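Local coordinates for protein endoglucanase (Thermotoga maritima, PDB 2FVG) that probably acts as a metal-dependent aminopeptidase of the M42 family, with two divalent cations bound per subunit, although it is named an endoglucanase, at residues Asn34-Thr37 and Leu43-Leu46. Numbering follows the deposited sequence.
Sequences NLYT and LIAL. With EDO (1,2-ethanediol), chain B.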
loop_
_atom_site.group_PDB
_atom_site.type_symbol
_atom_site.label_atom_id
_atom_site.label_comp_id
_atom_site.label_asym_id
_atom_site.label_seq_id
_atom_site.Cartn_x
_atom_site.Cartn_y
_atom_site.Cartn_z
ATOM N N ASN A 34 -18.823 8.142 8.666
ATOM C CA ASN A 34 -17.940 8.931 9.483
ATOM C C ASN A 34 -16.532 8.774 8.939
ATOM O O ASN A 34 -16.177 7.726 8.414
ATOM C CB ASN A 34 -18.029 8.492 10.946
ATOM C CG ASN A 34 -17.250 9.405 11.881
ATOM O OD1 ASN A 34 -17.253 10.634 11.730
ATOM N ND2 ASN A 34 -16.586 8.804 12.864
ATOM N N LEU A 35 -15.743 9.830 9.050
ATOM C CA LEU A 35 -14.377 9.826 8.566
ATOM C C LEU A 35 -13.519 10.747 9.408
ATOM O O LEU A 35 -13.832 11.933 9.532
ATOM C CB LEU A 35 -14.341 10.313 7.120
ATOM C CG LEU A 35 -12.983 10.350 6.436
ATOM C CD1 LEU A 35 -12.475 8.944 6.186
ATOM C CD2 LEU A 35 -13.095 11.080 5.133
ATOM N N TYR A 36 -12.444 10.224 9.980
ATOM C CA TYR A 36 -11.540 11.075 10.747
ATOM C C TYR A 36 -10.110 10.573 10.696
ATOM O O TYR A 36 -9.864 9.430 10.341
ATOM C CB TYR A 36 -12.005 11.197 12.206
ATOM C CG TYR A 36 -11.895 9.911 12.994
ATOM C CD1 TYR A 36 -12.924 8.970 12.975
ATOM C CD2 TYR A 36 -10.763 9.640 13.765
ATOM C CE1 TYR A 36 -12.827 7.787 13.694
ATOM C CE2 TYR A 36 -10.652 8.464 14.486
ATOM C CZ TYR A 36 -11.689 7.541 14.449
ATOM O OH TYR A 36 -11.582 6.369 15.165
ATOM N N THR A 37 -9.176 11.452 11.038
ATOM C CA THR A 37 -7.775 11.106 11.131
ATOM C C THR A 37 -7.462 10.918 12.621
ATOM O O THR A 37 -7.645 11.849 13.415
ATOM C CB THR A 37 -6.887 12.224 10.539
ATOM O OG1 THR A 37 -7.154 12.355 9.138
ATOM C CG2 THR A 37 -5.420 11.909 10.725
ATOM N N LEU A 43 -6.160 7.173 8.597
ATOM C CA LEU A 43 -7.440 7.672 8.128
ATOM C C LEU A 43 -8.432 6.572 8.406
ATOM O O LEU A 43 -8.255 5.463 7.930
ATOM C CB LEU A 43 -7.388 7.985 6.634
ATOM C CG LEU A 43 -8.666 8.547 5.999
ATOM C CD1 LEU A 43 -9.063 9.867 6.637
ATOM C CD2 LEU A 43 -8.410 8.735 4.527
ATOM N N ILE A 44 -9.475 6.890 9.173
ATOM C CA ILE A 44 -10.460 5.906 9.588
ATOM C C ILE A 44 -11.816 6.277 9.031
ATOM O O ILE A 44 -12.366 7.326 9.351
ATOM C CB ILE A 44 -10.514 5.819 11.134
ATOM C CG1 ILE A 44 -9.107 5.564 11.683
ATOM C CG2 ILE A 44 -11.540 4.770 11.603
ATOM C CD1 ILE A 44 -9.065 5.290 13.148
ATOM N N ALA A 45 -12.341 5.405 8.184
ATOM C CA ALA A 45 -13.620 5.637 7.545
ATOM C C ALA A 45 -14.559 4.597 8.063
ATOM O O ALA A 45 -14.171 3.437 8.173
ATOM C CB ALA A 45 -13.474 5.517 6.041
ATOM N N LEU A 46 -15.775 5.003 8.416
ATOM C CA LEU A 46 -16.789 4.063 8.911
ATOM C C LEU A 46 -17.972 3.919 7.973
ATOM O O LEU A 46 -18.558 4.908 7.524
ATOM C CB LEU A 46 -17.313 4.507 10.283
ATOM C CG LEU A 46 -18.546 3.848 10.905
ATOM C CD1 LEU A 46 -18.376 2.340 11.052
ATOM C CD2 LEU A 46 -18.864 4.466 12.263
HETATM C C1 EDO B . -6.906 13.561 16.970
HETATM O O1 EDO B . -6.266 13.993 15.764
HETATM C C2 EDO B . -8.324 13.094 16.653
HETATM O O2 EDO B . -8.670 12.000 17.512
#
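The ring of Tyr36 lays one face over Ile44, whose CB sits 4.1 Å from the ring centroid in a CH-pi contact. CB stands somewhat off the ring centre, 19° from the normal. CD1 of Ile44 reaches the phenol end and lies 3.4 Å from Tyr36 OH. Both side chains leave the same face of the sheet and lie alongside each other. Tyr36 CG stands between its backbone N and carbonyl carbon (chi1 68°), which holds the ring over its cross-strand neighbour. An alanine here takes away the ring, and CB and CD1 of Ile44 would probably be left with a gap where it lay. The backbones of Tyr36 and Ile44 form an antiparallel hydrogen-bonded pair. Ile44 N gives a nearly straight bond to Tyr36 O (2.8 Å, 169°), and Tyr36 N returns one to Ile44 O.

The two strands make a beta hairpin at the margin of the large mixed sheet. Strand 43-47 also pairs with strand 187-194, while helix 18-28 packs on the Leu35 and Leu43 side. There Leu35 CD1 meets both Leu43 CD1 and Ala45 CB, each at 3.6 Å. Further along, Leu46 N bonds Asn34 O at 2.8 Å, and the return bond from Asn34 N to Leu46 O is weak. A 1,2-ethanediol, probably a crystallisation additive, makes a weak hydrogen bond to Thr37 O.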